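PDB 4ZM4: aminotransferase from Streptomyces pactum, which belongs to the class-III aminotransferase family of pyridoxal-phosphate-dependent proteins and is modelled as an assembly of two chains. Local coordinates for residues 199-204 / 234-239; 326-329 / 333-336; 343-348 / 421-426. The protein carries 1 engineered substitution. All coordinates share one frame; numbering follows the deposited sequence.

Contact 1 of 3, residues 199-204 / 234-239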
loop_
_atom_site.group_PDB
_atom_site.type_symbol
_atom_site.label_atom_id
_atom_site.label_comp_id
_atom_site.label_asym_id
_atom_site.label_seq_id
_atom_site.Cartn_x
_atom_site.Cartn_y
_atom_site.Cartn_z
ATOM N N ASP B 199 31.489 5.817 -16.359
ATOM C CA ASP B 199 31.668 6.825 -17.420
ATOM C C ASP B 199 30.337 7.538 -17.717
ATOM O O ASP B 199 30.265 8.741 -17.697
ATOM C CB ASP B 199 32.178 6.171 -18.716
ATOM C CG ASP B 199 33.621 5.668 -18.614
ATOM O OD1 ASP B 199 34.393 6.158 -17.749
ATOM O OD2 ASP B 199 33.986 4.770 -19.442
ATOM N N ALA B 200 29.288 6.753 -17.959
ATOM C CA ALA B 200 27.970 7.276 -18.276
ATOM C C ALA B 200 27.424 8.117 -17.144
ATOM O O ALA B 200 26.868 9.192 -17.352
ATOM C CB ALA B 200 27.012 6.122 -18.595
ATOM N N LEU B 201 27.633 7.653 -15.927
ATOM C CA LEU B 201 27.191 8.375 -14.739
ATOM C C LEU B 201 27.910 9.700 -14.577
ATOM O O LEU B 201 27.303 10.717 -14.190
ATOM C CB LEU B 201 27.418 7.496 -13.487
ATOM C CG LEU B 201 26.907 8.095 -12.171
ATOM C CD1 LEU B 201 25.389 8.213 -12.146
ATOM C CD2 LEU B 201 27.393 7.250 -11.009
ATOM N N ARG B 202 29.216 9.685 -14.816
ATOM C CA ARG B 202 30.022 10.915 -14.734
ATOM C C ARG B 202 29.581 11.904 -15.797
ATOM O O ARG B 202 29.460 13.105 -15.534
ATOM C CB ARG B 202 31.504 10.602 -14.935
ATOM C CG ARG B 202 32.184 9.939 -13.753
ATOM C CD ARG B 202 33.661 9.776 -14.056
ATOM N NE ARG B 202 34.413 9.616 -12.815
ATOM C CZ ARG B 202 34.874 8.460 -12.339
ATOM N NH1 ARG B 202 34.674 7.313 -13.007
ATOM N NH2 ARG B 202 35.565 8.455 -11.193
ATOM N N GLU B 203 29.341 11.406 -17.005
ATOM C CA GLU B 203 28.947 12.282 -18.109
ATOM C C GLU B 203 27.595 12.925 -17.814
ATOM O O GLU B 203 27.425 14.156 -17.934
ATOM C CB GLU B 203 28.912 11.544 -19.436
ATOM C CG GLU B 203 29.139 12.490 -20.607
ATOM C CD GLU B 203 28.504 12.019 -21.903
ATOM O OE1 GLU B 203 28.080 12.882 -22.710
ATOM O OE2 GLU B 203 28.460 10.788 -22.123
ATOM N N LEU B 204 26.666 12.105 -17.320
ATOM C CA LEU B 204 25.364 12.618 -16.918
ATOM C C LEU B 204 25.527 13.794 -15.944
ATOM O O LEU B 204 25.012 14.875 -16.190
ATOM C CB LEU B 204 24.504 11.532 -16.264
ATOM C CG LEU B 204 23.151 12.047 -15.755
ATOM C CD1 LEU B 204 22.308 12.621 -16.878
ATOM C CD2 LEU B 204 22.401 10.920 -15.081
ATOM N N LEU B 234 29.122 2.645 -5.744
ATOM C CA LEU B 234 28.314 3.359 -4.752
ATOM C C LEU B 234 29.060 4.566 -4.202
ATOM O O LEU B 234 28.456 5.610 -3.933
ATOM C CB LEU B 234 27.881 2.442 -3.612
ATOM C CG LEU B 234 26.979 1.284 -4.027
ATOM C CD1 LEU B 234 26.648 0.440 -2.799
ATOM C CD2 LEU B 234 25.703 1.789 -4.704
ATOM N N GLN B 235 30.368 4.435 -4.012
ATOM C CA GLN B 235 31.172 5.529 -3.489
ATOM C C GLN B 235 31.068 6.687 -4.484
ATOM O O GLN B 235 30.905 7.849 -4.090
ATOM C CB GLN B 235 32.635 5.090 -3.285
ATOM C CG GLN B 235 32.830 4.084 -2.144
ATOM C CD GLN B 235 32.324 2.663 -2.427
ATOM O OE1 GLN B 235 31.911 2.319 -3.557
ATOM N NE2 GLN B 235 32.410 1.813 -1.417
ATOM N N LEU B 236 31.185 6.349 -5.764
ATOM C CA LEU B 236 31.139 7.323 -6.830
ATOM C C LEU B 236 29.802 8.031 -6.846
ATOM O O LEU B 236 29.752 9.253 -7.046
ATOM C CB LEU B 236 31.406 6.659 -8.188
ATOM C CG LEU B 236 31.351 7.582 -9.415
ATOM C CD1 LEU B 236 32.379 8.699 -9.333
ATOM C CD2 LEU B 236 31.551 6.776 -10.697
ATOM N N LEU B 237 28.725 7.272 -6.646
ATOM C CA LEU B 237 27.378 7.827 -6.628
ATOM C C LEU B 237 27.211 8.818 -5.527
ATOM O O LEU B 237 26.688 9.912 -5.722
ATOM C CB LEU B 237 26.335 6.727 -6.446
ATOM C CG LEU B 237 25.535 6.291 -7.654
ATOM C CD1 LEU B 237 24.637 5.126 -7.235
ATOM C CD2 LEU B 237 24.687 7.446 -8.199
ATOM N N ARG B 238 27.644 8.430 -4.343
ATOM C CA ARG B 238 27.627 9.304 -3.158
ATOM C C ARG B 238 28.418 10.599 -3.398
ATOM O O ARG B 238 28.050 11.674 -2.901
ATOM C CB ARG B 238 28.199 8.537 -1.924
ATOM C CG ARG B 238 28.414 9.365 -0.650
ATOM C CD ARG B 238 27.126 9.852 -0.017
ATOM N NE ARG B 238 26.419 10.883 -0.772
ATOM C CZ ARG B 238 25.245 11.427 -0.422
ATOM N NH1 ARG B 238 24.628 11.084 0.723
ATOM N NH2 ARG B 238 24.685 12.337 -1.209
ATOM N N GLU B 239 29.532 10.499 -4.117
ATOM C CA GLU B 239 30.348 11.682 -4.340
ATOM C C GLU B 239 29.659 12.646 -5.307
ATOM O O GLU B 239 29.621 13.833 -5.066
ATOM C CB GLU B 239 31.721 11.281 -4.871
ATOM C CG GLU B 239 32.774 12.377 -4.802
ATOM C CD GLU B 239 34.088 11.928 -5.423
ATOM O OE1 GLU B 239 34.616 10.882 -4.988
ATOM O OE2 GLU B 239 34.610 12.613 -6.316
#

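Contact 2 of 3, residues 326-329 / 333-336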
loop_
_atom_site.group_PDB
_atom_site.type_symbol
_atom_site.label_atom_id
_atom_site.label_comp_id
_atom_site.label_asym_id
_atom_site.label_seq_id
_atom_site.Cartn_x
_atom_site.Cartn_y
_atom_site.Cartn_z
ATOM N N GLY B 326 13.007 -6.253 16.711
ATOM C CA GLY B 326 13.386 -6.703 18.046
ATOM C C GLY B 326 14.018 -8.066 18.039
ATOM O O GLY B 326 15.108 -8.262 18.596
ATOM N N LYS B 327 13.387 -8.998 17.337
ATOM C CA LYS B 327 13.970 -10.336 17.145
ATOM C C LYS B 327 15.349 -10.322 16.472
ATOM O O LYS B 327 16.284 -10.975 16.963
ATOM C CB LYS B 327 13.044 -11.224 16.324
ATOM C CG LYS B 327 13.606 -12.589 16.016
ATOM C CD LYS B 327 12.524 -13.547 15.566
ATOM C CE LYS B 327 13.116 -14.875 15.157
ATOM N NZ LYS B 327 12.036 -15.764 14.646
ATOM N N ILE B 328 15.469 -9.598 15.360
ATOM C CA ILE B 328 16.754 -9.505 14.630
ATOM C C ILE B 328 17.882 -8.910 15.513
ATOM O O ILE B 328 19.025 -9.385 15.527
ATOM C CB ILE B 328 16.609 -8.650 13.362
ATOM C CG1 ILE B 328 15.784 -9.398 12.316
ATOM C CG2 ILE B 328 17.979 -8.262 12.795
ATOM C CD1 ILE B 328 15.396 -8.546 11.118
ATOM N N ARG B 329 17.522 -7.868 16.247
ATOM C CA ARG B 329 18.451 -7.194 17.151
ATOM C C ARG B 329 18.965 -8.141 18.232
ATOM O O ARG B 329 20.132 -8.064 18.612
ATOM C CB ARG B 329 17.749 -6.009 17.787
ATOM C CG ARG B 329 18.592 -5.149 18.725
ATOM C CD ARG B 329 17.522 -4.439 19.558
ATOM N NE ARG B 329 17.654 -3.159 20.186
ATOM C CZ ARG B 329 16.745 -2.655 21.024
ATOM N NH1 ARG B 329 15.693 -3.366 21.400
ATOM N NH2 ARG B 329 16.926 -1.427 21.546
ATOM N N ASP B 333 24.582 -12.827 15.963
ATOM C CA ASP B 333 25.288 -13.629 14.924
ATOM C C ASP B 333 24.383 -14.130 13.770
ATOM O O ASP B 333 24.779 -14.983 12.996
ATOM C CB ASP B 333 26.031 -14.807 15.588
ATOM C CG ASP B 333 27.096 -14.346 16.579
ATOM O OD1 ASP B 333 27.814 -13.355 16.296
ATOM O OD2 ASP B 333 27.184 -14.937 17.670
ATOM N N LEU B 334 23.209 -13.529 13.606
ATOM C CA LEU B 334 22.228 -13.961 12.588
ATOM C C LEU B 334 22.790 -13.911 11.195
ATOM O O LEU B 334 22.727 -14.890 10.446
ATOM C CB LEU B 334 20.971 -13.082 12.666
ATOM C CG LEU B 334 19.859 -13.352 11.651
ATOM C CD1 LEU B 334 19.343 -14.775 11.722
ATOM C CD2 LEU B 334 18.724 -12.356 11.877
ATOM N N TYR B 335 23.403 -12.772 10.867
ATOM C CA TYR B 335 23.888 -12.533 9.495
ATOM C C TYR B 335 25.090 -13.404 9.160
ATOM O O TYR B 335 25.306 -13.724 7.996
ATOM C CB TYR B 335 24.095 -11.024 9.247
ATOM C CG TYR B 335 22.753 -10.328 9.317
ATOM C CD1 TYR B 335 21.932 -10.250 8.192
ATOM C CD2 TYR B 335 22.250 -9.863 10.523
ATOM C CE1 TYR B 335 20.684 -9.641 8.242
ATOM C CE2 TYR B 335 21.003 -9.266 10.599
ATOM C CZ TYR B 335 20.216 -9.152 9.444
ATOM O OH TYR B 335 18.970 -8.542 9.507
ATOM N N GLU B 336 25.829 -13.849 10.181
ATOM C CA GLU B 336 26.895 -14.840 9.984
ATOM C C GLU B 336 26.332 -16.231 9.654
ATOM O O GLU B 336 26.867 -16.923 8.783
ATOM C CB GLU B 336 27.794 -14.931 11.211
ATOM C CG GLU B 336 28.955 -13.957 11.167
ATOM C CD GLU B 336 29.581 -13.665 12.539
ATOM O OE1 GLU B 336 29.663 -14.567 13.409
ATOM O OE2 GLU B 336 30.006 -12.503 12.741
#

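Contact 3 of 3, residues 343-348 / 421-426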
loop_
_atom_site.group_PDB
_atom_site.type_symbol
_atom_site.label_atom_id
_atom_site.label_comp_id
_atom_site.label_asym_id
_atom_site.label_seq_id
_atom_site.Cartn_x
_atom_site.Cartn_y
_atom_site.Cartn_z
ATOM N N GLN B 343 26.095 -19.786 1.511
ATOM C CA GLN B 343 27.286 -20.398 0.974
ATOM C C GLN B 343 26.995 -21.848 0.682
ATOM O O GLN B 343 27.373 -22.377 -0.376
ATOM C CB GLN B 343 28.463 -20.274 1.957
ATOM C CG GLN B 343 29.803 -20.744 1.389
ATOM C CD GLN B 343 30.361 -19.797 0.356
ATOM O OE1 GLN B 343 30.382 -20.089 -0.835
ATOM N NE2 GLN B 343 30.826 -18.642 0.810
ATOM N N TYR B 344 26.360 -22.526 1.635
ATOM C CA TYR B 344 26.068 -23.937 1.448
ATOM C C TYR B 344 25.131 -24.151 0.257
ATOM O O TYR B 344 25.283 -25.132 -0.474
ATOM C CB TYR B 344 25.507 -24.565 2.725
ATOM C CG TYR B 344 25.449 -26.088 2.666
ATOM C CD1 TYR B 344 26.613 -26.844 2.512
ATOM C CD2 TYR B 344 24.240 -26.761 2.772
ATOM C CE1 TYR B 344 26.573 -28.228 2.453
ATOM C CE2 TYR B 344 24.188 -28.135 2.739
ATOM C CZ TYR B 344 25.360 -28.868 2.581
ATOM O OH TYR B 344 25.307 -30.244 2.549
ATOM N N MET B 345 24.151 -23.269 0.071
ATOM C CA MET B 345 23.237 -23.419 -1.070
ATOM C C MET B 345 24.034 -23.179 -2.329
ATOM O O MET B 345 23.933 -23.953 -3.270
ATOM C CB MET B 345 22.040 -22.463 -1.000
ATOM C CG MET B 345 21.096 -22.576 -2.211
ATOM S SD MET B 345 20.107 -24.107 -2.249
ATOM C CE MET B 345 18.782 -23.621 -1.142
ATOM N N GLU B 346 24.826 -22.106 -2.339
ATOM C CA GLU B 346 25.657 -21.807 -3.490
ATOM C C GLU B 346 26.557 -22.993 -3.855
ATOM O O GLU B 346 26.544 -23.425 -5.006
ATOM C CB GLU B 346 26.506 -20.559 -3.264
ATOM C CG GLU B 346 27.453 -20.265 -4.423
ATOM C CD GLU B 346 28.258 -18.992 -4.255
ATOM O OE1 GLU B 346 28.158 -18.304 -3.201
ATOM O OE2 GLU B 346 28.975 -18.652 -5.214
ATOM N N ASP B 347 27.309 -23.536 -2.889
ATOM C CA ASP B 347 28.235 -24.646 -3.177
ATOM C C ASP B 347 27.495 -25.880 -3.714
ATOM O O ASP B 347 27.906 -26.494 -4.705
ATOM C CB ASP B 347 29.077 -25.034 -1.941
ATOM C CG ASP B 347 29.997 -23.893 -1.447
ATOM O OD1 ASP B 347 30.333 -22.967 -2.232
ATOM O OD2 ASP B 347 30.381 -23.930 -0.257
ATOM N N THR B 348 26.378 -26.207 -3.078
ATOM C CA THR B 348 25.562 -27.369 -3.453
ATOM C C THR B 348 25.018 -27.271 -4.862
ATOM O O THR B 348 25.141 -28.203 -5.649
ATOM C CB THR B 348 24.373 -27.503 -2.495
ATOM O OG1 THR B 348 24.869 -27.651 -1.162
ATOM C CG2 THR B 348 23.544 -28.712 -2.851
ATOM N N TRP B 421 16.250 -16.000 -5.717
ATOM C CA TRP B 421 15.858 -16.833 -4.568
ATOM C C TRP B 421 16.079 -16.031 -3.283
ATOM O O TRP B 421 17.071 -15.277 -3.159
ATOM C CB TRP B 421 16.787 -18.063 -4.475
ATOM C CG TRP B 421 16.768 -19.026 -5.642
ATOM C CD1 TRP B 421 16.125 -18.879 -6.831
ATOM C CD2 TRP B 421 17.476 -20.270 -5.726
ATOM N NE1 TRP B 421 16.379 -19.954 -7.638
ATOM C CE2 TRP B 421 17.191 -20.830 -6.973
ATOM C CE3 TRP B 421 18.319 -20.971 -4.852
ATOM C CZ2 TRP B 421 17.726 -22.060 -7.376
ATOM C CZ3 TRP B 421 18.848 -22.167 -5.253
ATOM C CH2 TRP B 421 18.541 -22.715 -6.489
ATOM N N PHE B 422 15.220 -16.240 -2.300
ATOM C CA PHE B 422 15.304 -15.564 -0.998
ATOM C C PHE B 422 15.400 -16.576 0.144
ATOM O O PHE B 422 14.389 -16.967 0.742
ATOM C CB PHE B 422 14.060 -14.703 -0.788
ATOM C CG PHE B 422 13.977 -13.535 -1.720
ATOM C CD1 PHE B 422 13.294 -13.630 -2.904
ATOM C CD2 PHE B 422 14.578 -12.323 -1.399
ATOM C CE1 PHE B 422 13.171 -12.535 -3.730
ATOM C CE2 PHE B 422 14.470 -11.247 -2.245
ATOM C CZ PHE B 422 13.770 -11.348 -3.413
ATOM N N LEU B 423 16.621 -16.995 0.480
ATOM C CA LEU B 423 16.800 -18.033 1.535
ATOM C C LEU B 423 16.487 -17.488 2.941
ATOM O O LEU B 423 16.432 -16.278 3.155
ATOM C CB LEU B 423 18.194 -18.656 1.473
ATOM C CG LEU B 423 18.690 -19.084 0.085
ATOM C CD1 LEU B 423 20.053 -19.734 0.196
ATOM C CD2 LEU B 423 17.724 -20.034 -0.608
ATOM N N SER B 424 16.286 -18.404 3.872
ATOM C CA SER B 424 15.821 -18.098 5.214
ATOM C C SER B 424 16.476 -19.052 6.183
ATOM O O SER B 424 17.139 -20.002 5.771
ATOM C CB SER B 424 14.316 -18.268 5.306
ATOM O OG SER B 424 13.977 -19.635 5.462
ATOM N N THR B 425 16.309 -18.802 7.476
ATOM C CA THR B 425 16.930 -19.669 8.491
ATOM C C THR B 425 16.252 -21.010 8.497
ATOM O O THR B 425 16.792 -21.972 9.056
ATOM C CB THR B 425 16.851 -19.052 9.895
ATOM O OG1 THR B 425 15.493 -18.782 10.205
ATOM C CG2 THR B 425 17.639 -17.745 9.953
ATOM N N ALA B 426 15.086 -21.106 7.861
ATOM C CA ALA B 426 14.393 -22.400 7.733
ATOM C C ALA B 426 14.971 -23.274 6.628
ATOM O O ALA B 426 14.637 -24.464 6.538
ATOM C CB ALA B 426 12.911 -22.199 7.495
#

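Contact 1 of 3, residues 199-204 / 234-239
Arg202 and Leu201 of helix 198-208 meet Leu236 and Leu237 of helix 233-244. The short segments run almost exactly parallel, with 1° between their directions and 11.0 Å between their axes. That spacing is wide, so the side chains alone bridge the gap.

Arg202 can be followed from root to tip. CB, CG and CD all stay more than 4.2 Å from the atoms of segment 234-239. CG stands beside the backbone N (chi1 -75°), and from there the chain is extended as far as NE. This carries the guanidinium across to Leu236, and contact begins at NE. NE lies 4.1 Å from Leu236 CD1, and CZ comes to 3.9 Å from the same methyl. The two terminal nitrogens divide the isopropyl group. NH1 rests 3.9 Å from Leu236 CD2, while NH2 reaches 3.7 Å from Leu236 CD1. Leu236 CD1 sits over one face of the guanidinium, displaced toward its rim. The two side chains cross at about a right angle. The carboxylate of Glu239 has the opposite charge, but it does not touch the guanidinium.

Leu201 forms the inner half of the contact. Its CD2 packs 3.9 Å from Leu237 CD2 and lies 4.2 Å from Leu236 CD2. Leu201 also touches Leu193 of strand 190-193 and Phe146 of strand 142-146, so it is buried, whereas Arg202 lies at the exposed margin.

Helix 233-244 connects strands 212-217 and 247-251, which are parallel neighbours in the seven-stranded sheet. It forms a beta-alpha-beta crossover with them. Crossover helices packed beside a mainly parallel seven-stranded sheet fit the large domain of fold type I pyridoxal-phosphate enzymes, to which class-III aminotransferases belong.

Contact 2 of 3, residues 326-329 / 333-336
Ile328, near the end of helix 315-329, touches Leu334 and Tyr335 in the first turn of helix 334-355. Only three residues separate the two segments, so the contact closes a tight connection between consecutive helices.

The second segment starts with Asp333. It holds the N-cap position of helix 334-355, but its side chain makes no capping bond. Its carbonyl O receives a weak bond from Glu336 N, at 3.2 Å.

Leu334 comes next and is buried. Its CB points toward the first helix. A chi1 of 178° turns CG away from the backbone N and brings the CD2 branch to the isoleucine. Leu334 CD2 lies 4.2 Å from Ile328 CG1. Both residues also touch Phe72, which joins them in one apolar cluster.

Tyr335 follows and carries the closer half of the contact. With chi1 at -65° the ring is anti to the carbonyl carbon, and from there its hydroxyl end reaches back to Ile328. The two side chains cross at about a right angle. Ile328 CG2 meets the ring at its edge, near the ring plane. It lies 3.9 Å from Tyr335 CE2 and only 3.4 Å from Tyr335 OH. Ile328 CD1 is 3.9 Å from the same oxygen. Two branches of the isoleucine thus pack beside the phenol oxygen. That oxygen is hydrogen-bonded to the backbone O of Phe257, which would help to fix how the ring lies. Arg261 touches the tyrosine as well.

The isoleucine offers only hydrocarbon, so across these two segments the helices are held by van der Waals contact. The one polar group at the interface, the tyrosine hydroxyl, is satisfied by a carbonyl from elsewhere in the chain. It can therefore sit against aliphatic carbon without losing its hydrogen bond.

Contact 3 of 3, residues 343-348 / 421-426
Met345 makes a buried contact of a helix with the end of a strand and the loop after it, meeting Trp421 and Leu423. Here helix 334-355 lies against strand 421-422 of the three-stranded antiparallel sheet. A Met-aromatic contact is combined with aliphatic packing.

Met345 points toward segment 421-426. CG is anti to the backbone N (chi1 178°), and the chain then bends at both later torsions. The bends let it touch both partners. At its root, Met345 CB lies 3.6 Å from Leu423 CD1. At its tip, Met345 CE comes to 3.8 Å from Leu423 CD2. The leucine thus meets the methionine at both ends with different branches.

The sulfur lies beside the indole. Met345 SD is 3.8 Å from Trp421 CZ3 and 5.1 Å from the centroid of the six-membered ring. It lies 78° off the ring normal, so it approaches the edge and not a face. Met345 CG lies at that edge too, in the ring plane.

Each segment also has a bond of its own. Thr348 OG1 donates to Tyr344 O at 2.6 Å. Thr348 N bonds to the same oxygen from the opposite face of its carbonyl plane. Past the strand, Ser424 OG accepts from Ala426 N at 3.0 Å and forms an ST turn.

The surroundings complete the core. Met345 also touches Ile432 of helix 429-444, Met369 of strand 368-373, and Leu63. Trp421 bonds through its backbone to Met369, its side chain touches Val371, and its ring meets Phe413. The contact is thus enclosed between two helices and the three-stranded sheet.

Along the chain the three contacts come in series. Contact 1 stands apart. Its centre is about 33 Å from those of contacts 2 and 3, and it belongs to helices packed on the seven-stranded sheet. Contacts 2 and 3 are neighbours, with centres about 17 Å apart. Both use helix 334-355, contact 2 at its start and contact 3 farther along. They touch where Leu334 CD1 meets Thr425 CG2 at 3.9 Å. Helix 334-355 thus links the end of helix 315-329 to the three-stranded sheet of the C-terminal part of the chain. Contact 1 probably lies in the large domain and contact 3 in the C-terminal part, with contact 2 at the turn where the chain enters helix 334-355.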